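Local coordinates for protein catechol 1,2-dioxygenase (Acinetobacter sp., PDB 1DMH) that uses a ferric iron to cleave the ring of catechol with dioxygen, giving cis,cis-muconate in the beta-ketoadipate pathway of aromatic breakdown, at residues P147-N159 with M178-V192. Residues are numbered along the deposited sequence; the frame is centred on the assembly and turned at random.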
loop_
_atom_site.group_PDB
_atom_site.type_symbol
_atom_site.label_atom_id
_atom_site.label_comp_id
_atom_site.label_asym_id
_atom_site.label_seq_id
_atom_site.Cartn_x
_atom_site.Cartn_y
_atom_site.Cartn_z
ATOM N N PRO A 147 -37.809 19.956 15.475
ATOM C CA PRO A 147 -36.518 20.457 15.947
ATOM C C PRO A 147 -36.010 19.561 17.054
ATOM O O PRO A 147 -36.761 19.214 17.956
ATOM C CB PRO A 147 -36.865 21.861 16.428
ATOM C CG PRO A 147 -37.909 22.261 15.438
ATOM C CD PRO A 147 -38.796 21.043 15.535
ATOM N N LEU A 148 -34.728 19.210 17.002
ATOM C CA LEU A 148 -34.158 18.299 17.974
ATOM C C LEU A 148 -33.122 18.892 18.922
ATOM O O LEU A 148 -31.962 19.083 18.547
ATOM C CB LEU A 148 -33.494 17.130 17.232
ATOM C CG LEU A 148 -33.661 15.640 17.561
ATOM C CD1 LEU A 148 -32.446 14.897 16.980
ATOM C CD2 LEU A 148 -33.738 15.395 19.043
ATOM N N PRO A 149 -33.532 19.260 20.143
ATOM C CA PRO A 149 -32.531 19.800 21.074
ATOM C C PRO A 149 -31.633 18.661 21.543
ATOM O O PRO A 149 -32.005 17.497 21.467
ATOM C CB PRO A 149 -33.390 20.367 22.213
ATOM C CG PRO A 149 -34.559 19.442 22.212
ATOM C CD PRO A 149 -34.882 19.376 20.717
ATOM N N ASN A 150 -30.446 18.996 22.011
ATOM C CA ASN A 150 -29.515 17.998 22.502
ATOM C C ASN A 150 -28.836 17.090 21.486
ATOM O O ASN A 150 -28.179 16.120 21.872
ATOM C CB ASN A 150 -30.197 17.165 23.576
ATOM C CG ASN A 150 -30.607 18.012 24.780
ATOM O OD1 ASN A 150 -31.410 17.581 25.606
ATOM N ND2 ASN A 150 -30.047 19.228 24.883
ATOM N N ALA A 151 -28.983 17.394 20.199
ATOM C CA ALA A 151 -28.309 16.616 19.164
ATOM C C ALA A 151 -26.860 17.102 19.194
ATOM O O ALA A 151 -26.598 18.261 19.532
ATOM C CB ALA A 151 -28.946 16.897 17.794
ATOM N N LYS A 152 -25.902 16.242 18.873
ATOM C CA LYS A 152 -24.505 16.695 18.880
ATOM C C LYS A 152 -24.049 16.919 17.443
ATOM O O LYS A 152 -24.005 15.981 16.639
ATOM C CB LYS A 152 -23.608 15.660 19.521
ATOM C CG LYS A 152 -22.133 16.026 19.630
ATOM C CD LYS A 152 -21.475 14.883 20.369
ATOM C CE LYS A 152 -20.047 15.136 20.740
ATOM N NZ LYS A 152 -19.602 14.122 21.754
ATOM N N VAL A 153 -23.730 18.169 17.135
ATOM C CA VAL A 153 -23.298 18.552 15.803
ATOM C C VAL A 153 -21.784 18.746 15.837
ATOM O O VAL A 153 -21.292 19.608 16.569
ATOM C CB VAL A 153 -23.959 19.886 15.365
ATOM C CG1 VAL A 153 -23.531 20.245 13.941
ATOM C CG2 VAL A 153 -25.490 19.782 15.455
ATOM N N GLU A 154 -21.049 17.938 15.075
ATOM C CA GLU A 154 -19.603 18.082 15.015
ATOM C C GLU A 154 -19.202 18.672 13.668
ATOM O O GLU A 154 -19.561 18.141 12.629
ATOM C CB GLU A 154 -18.923 16.739 15.207
ATOM C CG GLU A 154 -19.282 16.114 16.523
ATOM C CD GLU A 154 -18.551 14.814 16.753
ATOM O OE1 GLU A 154 -17.307 14.832 16.854
ATOM O OE2 GLU A 154 -19.229 13.776 16.826
ATOM N N ILE A 155 -18.448 19.768 13.712
ATOM C CA ILE A 155 -18.021 20.480 12.521
ATOM C C ILE A 155 -16.512 20.645 12.461
ATOM O O ILE A 155 -15.868 20.932 13.471
ATOM C CB ILE A 155 -18.657 21.883 12.495
ATOM C CG1 ILE A 155 -20.171 21.750 12.709
ATOM C CG2 ILE A 155 -18.351 22.587 11.172
ATOM C CD1 ILE A 155 -20.910 23.041 12.576
ATOM N N TRP A 156 -15.931 20.448 11.286
ATOM C CA TRP A 156 -14.499 20.659 11.150
ATOM C C TRP A 156 -14.278 21.109 9.727
ATOM O O TRP A 156 -15.016 20.702 8.834
ATOM C CB TRP A 156 -13.689 19.387 11.531
ATOM C CG TRP A 156 -13.761 18.132 10.657
ATOM C CD1 TRP A 156 -12.821 17.700 9.758
ATOM C CD2 TRP A 156 -14.799 17.141 10.655
ATOM N NE1 TRP A 156 -13.209 16.502 9.198
ATOM C CE2 TRP A 156 -14.419 16.137 9.731
ATOM C CE3 TRP A 156 -16.018 17.004 11.346
ATOM C CZ2 TRP A 156 -15.211 15.012 9.476
ATOM C CZ3 TRP A 156 -16.811 15.886 11.093
ATOM C CH2 TRP A 156 -16.399 14.904 10.163
ATOM N N HIS A 157 -13.304 21.987 9.518
ATOM C CA HIS A 157 -13.028 22.498 8.174
ATOM C C HIS A 157 -11.634 23.106 8.080
ATOM O O HIS A 157 -10.943 23.244 9.087
ATOM C CB HIS A 157 -14.099 23.522 7.777
ATOM C CG HIS A 157 -14.064 24.796 8.579
ATOM N ND1 HIS A 157 -13.209 25.843 8.291
ATOM C CD2 HIS A 157 -14.796 25.194 9.651
ATOM C CE1 HIS A 157 -13.418 26.830 9.150
ATOM N NE2 HIS A 157 -14.376 26.461 9.986
ATOM N N ALA A 158 -11.229 23.464 6.866
ATOM C CA ALA A 158 -9.903 24.026 6.611
ATOM C C ALA A 158 -9.855 25.555 6.710
ATOM O O ALA A 158 -10.899 26.208 6.785
ATOM C CB ALA A 158 -9.424 23.578 5.216
ATOM N N ASN A 159 -8.643 26.115 6.724
ATOM C CA ASN A 159 -8.500 27.562 6.775
ATOM C C ASN A 159 -8.406 28.053 5.338
ATOM O O ASN A 159 -8.678 27.278 4.419
ATOM C CB ASN A 159 -7.267 28.005 7.590
ATOM C CG ASN A 159 -5.949 27.461 7.047
ATOM O OD1 ASN A 159 -5.844 27.062 5.881
ATOM N ND2 ASN A 159 -4.920 27.485 7.896
ATOM N N MET A 178 -10.718 25.372 14.391
ATOM C CA MET A 178 -11.782 25.120 13.411
ATOM C C MET A 178 -12.409 23.723 13.535
ATOM O O MET A 178 -12.821 23.121 12.544
ATOM C CB MET A 178 -11.239 25.359 12.000
ATOM C CG MET A 178 -10.705 26.811 11.800
ATOM S SD MET A 178 -9.912 27.055 10.187
ATOM C CE MET A 178 -8.640 25.771 10.284
ATOM N N ARG A 179 -12.485 23.221 14.769
ATOM C CA ARG A 179 -13.075 21.918 15.064
ATOM C C ARG A 179 -13.865 22.075 16.379
ATOM O O ARG A 179 -13.272 22.362 17.417
ATOM C CB ARG A 179 -11.983 20.848 15.268
ATOM C CG ARG A 179 -11.110 20.513 14.055
ATOM C CD ARG A 179 -9.973 19.555 14.460
ATOM N NE ARG A 179 -9.061 19.217 13.364
ATOM C CZ ARG A 179 -9.361 18.391 12.358
ATOM N NH1 ARG A 179 -10.560 17.807 12.305
ATOM N NH2 ARG A 179 -8.449 18.132 11.421
ATOM N N ARG A 180 -15.183 21.882 16.344
ATOM C CA ARG A 180 -15.995 21.998 17.556
ATOM C C ARG A 180 -17.161 21.018 17.569
ATOM O O ARG A 180 -17.581 20.514 16.518
ATOM C CB ARG A 180 -16.589 23.406 17.684
ATOM C CG ARG A 180 -15.621 24.545 17.964
ATOM C CD ARG A 180 -14.962 24.442 19.339
ATOM N NE ARG A 180 -14.122 25.609 19.576
ATOM C CZ ARG A 180 -12.889 25.779 19.107
ATOM N NH1 ARG A 180 -12.283 24.823 18.411
ATOM N NH2 ARG A 180 -12.228 26.901 19.389
ATOM N N SER A 181 -17.684 20.757 18.767
ATOM C CA SER A 181 -18.871 19.925 18.928
ATOM C C SER A 181 -19.891 20.869 19.522
ATOM O O SER A 181 -19.594 21.572 20.483
ATOM C CB SER A 181 -18.644 18.778 19.906
ATOM O OG SER A 181 -17.767 17.833 19.347
ATOM N N ILE A 182 -21.076 20.908 18.941
ATOM C CA ILE A 182 -22.119 21.774 19.454
ATOM C C ILE A 182 -23.365 20.986 19.778
ATOM O O ILE A 182 -23.852 20.207 18.969
ATOM C CB ILE A 182 -22.443 22.893 18.458
ATOM C CG1 ILE A 182 -21.175 23.709 18.267
ATOM C CG2 ILE A 182 -23.608 23.775 18.969
ATOM C CD1 ILE A 182 -21.381 24.866 17.474
ATOM N N ILE A 183 -23.850 21.160 20.997
ATOM C CA ILE A 183 -25.061 20.477 21.434
ATOM C C ILE A 183 -26.166 21.426 21.065
ATOM O O ILE A 183 -26.125 22.598 21.465
ATOM C CB ILE A 183 -25.096 20.301 22.962
ATOM C CG1 ILE A 183 -23.835 19.571 23.422
ATOM C CG2 ILE A 183 -26.400 19.622 23.373
ATOM C CD1 ILE A 183 -23.585 18.246 22.708
ATOM N N THR A 184 -27.141 20.950 20.301
ATOM C CA THR A 184 -28.226 21.829 19.916
ATOM C C THR A 184 -28.989 22.336 21.155
ATOM O O THR A 184 -29.092 21.647 22.175
ATOM C CB THR A 184 -29.177 21.145 18.904
ATOM O OG1 THR A 184 -29.658 19.911 19.439
ATOM C CG2 THR A 184 -28.428 20.861 17.591
ATOM N N ASP A 185 -29.486 23.564 21.057
ATOM C CA ASP A 185 -30.221 24.206 22.146
ATOM C C ASP A 185 -31.708 23.823 22.145
ATOM O O ASP A 185 -32.139 22.970 21.356
ATOM C CB ASP A 185 -30.058 25.725 22.019
ATOM C CG ASP A 185 -30.679 26.275 20.743
ATOM O OD1 ASP A 185 -31.554 25.605 20.150
ATOM O OD2 ASP A 185 -30.306 27.397 20.337
ATOM N N GLU A 186 -32.475 24.482 23.022
ATOM C CA GLU A 186 -33.927 24.265 23.213
ATOM C C GLU A 186 -34.753 24.282 21.945
ATOM O O GLU A 186 -35.874 23.786 21.921
ATOM C CB GLU A 186 -34.516 25.329 24.147
ATOM C CG GLU A 186 -33.747 25.550 25.425
ATOM C CD GLU A 186 -32.372 26.160 25.169
ATOM O OE1 GLU A 186 -32.329 27.295 24.631
ATOM O OE2 GLU A 186 -31.344 25.507 25.498
ATOM N N ASN A 187 -34.218 24.878 20.889
ATOM C CA ASN A 187 -34.958 24.948 19.648
ATOM C C ASN A 187 -34.292 24.106 18.579
ATOM O O ASN A 187 -34.583 24.274 17.392
ATOM C CB ASN A 187 -35.156 26.403 19.240
ATOM C CG ASN A 187 -35.946 27.167 20.286
ATOM O OD1 ASN A 187 -36.916 26.648 20.845
ATOM N ND2 ASN A 187 -35.536 28.399 20.558
ATOM N N GLY A 188 -33.410 23.210 18.998
ATOM C CA GLY A 188 -32.738 22.331 18.061
ATOM C C GLY A 188 -31.778 23.055 17.130
ATOM O O GLY A 188 -31.464 22.559 16.040
ATOM N N GLN A 189 -31.292 24.215 17.566
ATOM C CA GLN A 189 -30.383 24.998 16.750
ATOM C C GLN A 189 -28.905 24.975 17.148
ATOM O O GLN A 189 -28.547 24.716 18.300
ATOM C CB GLN A 189 -30.883 26.439 16.686
ATOM C CG GLN A 189 -32.248 26.558 16.020
ATOM C CD GLN A 189 -32.700 28.002 15.832
ATOM O OE1 GLN A 189 -32.696 28.801 16.770
ATOM N NE2 GLN A 189 -33.110 28.333 14.613
ATOM N N TYR A 190 -28.045 25.217 16.166
ATOM C CA TYR A 190 -26.602 25.289 16.397
ATOM C C TYR A 190 -26.173 26.550 15.665
ATOM O O TYR A 190 -26.786 26.949 14.669
ATOM C CB TYR A 190 -25.880 24.057 15.826
ATOM C CG TYR A 190 -25.833 23.993 14.302
ATOM C CD1 TYR A 190 -26.897 23.460 13.570
ATOM C CD2 TYR A 190 -24.750 24.508 13.601
ATOM C CE1 TYR A 190 -26.887 23.446 12.171
ATOM C CE2 TYR A 190 -24.728 24.498 12.202
ATOM C CZ TYR A 190 -25.798 23.966 11.493
ATOM O OH TYR A 190 -25.785 23.968 10.112
ATOM N N ARG A 191 -25.152 27.209 16.168
ATOM C CA ARG A 191 -24.689 28.403 15.516
ATOM C C ARG A 191 -23.216 28.516 15.805
ATOM O O ARG A 191 -22.785 28.330 16.946
ATOM C CB ARG A 191 -25.435 29.610 16.064
ATOM C CG ARG A 191 -24.997 30.932 15.474
ATOM C CD ARG A 191 -25.786 32.058 16.112
ATOM N NE ARG A 191 -25.206 33.377 15.844
ATOM C CZ ARG A 191 -25.576 34.187 14.850
ATOM N NH1 ARG A 191 -26.566 33.823 14.027
ATOM N NH2 ARG A 191 -24.968 35.375 14.699
ATOM N N VAL A 192 -22.420 28.767 14.775
ATOM C CA VAL A 192 -21.003 28.919 15.019
ATOM C C VAL A 192 -20.471 30.105 14.291
ATOM O O VAL A 192 -21.030 30.527 13.280
ATOM C CB VAL A 192 -20.168 27.701 14.560
ATOM C CG1 VAL A 192 -20.555 26.525 15.334
ATOM C CG2 VAL A 192 -20.367 27.440 13.077
HETATM O O HOH W 1 -16.288 17.385 17.169
#
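Met-178 lies against His-157 with its CB over one face of the imidazole, a CH-pi contact 4.0 Å from CB to the ring centroid. Its chain then bends at the thioether (chi3 -57°), bringing CE to 3.6 Å from the backbone N of Asn-159; a flexible, unbranched methionine suits such a curved path. The ring is fixed by ND1, which donates in the ring plane to Ala-158 O, and by NE2, hydrogen-bonded to Thr-194 OG1. From here strands 152-157 and 179-183 run antiparallel, with Val-153 and Ile-155 in hydrogen-bonded pairs with Ile-182 and Arg-180. They belong to the mixed beta-sheet of the intradiol dioxygenase catalytic domain, and strand 220-230, which carries the iron ligands His-224 and His-226, flanks 152-157 on its other edge. Val-153 and Ile-155, whose compact branched side chains suit an extended strand and an apolar interior, fill the face turned toward strand 189-192: Val-153 CG1 sits over a face of the Tyr-190 ring, and Ile-155 CD1 meets Tyr-190 CE2 at 4.1 Å. On the other face Trp-156 stacks on His-226, while Arg-179, hydrogen-bonded through NH2 to Ser-165 O and NH1 to Leu-109 O, brings NH1 obliquely to 3.4 Å from Trp-156 CD1. At the far end Thr-184 ties down the type II turn 148-151: with OG1 between its backbone N and carbonyl carbon (chi1 55°), the hydroxyl donates to Leu-148 O (OG1 to O 2.6 Å) and accepts from Ala-151 N, while its methyl CG2 packs on Val-153 CG2.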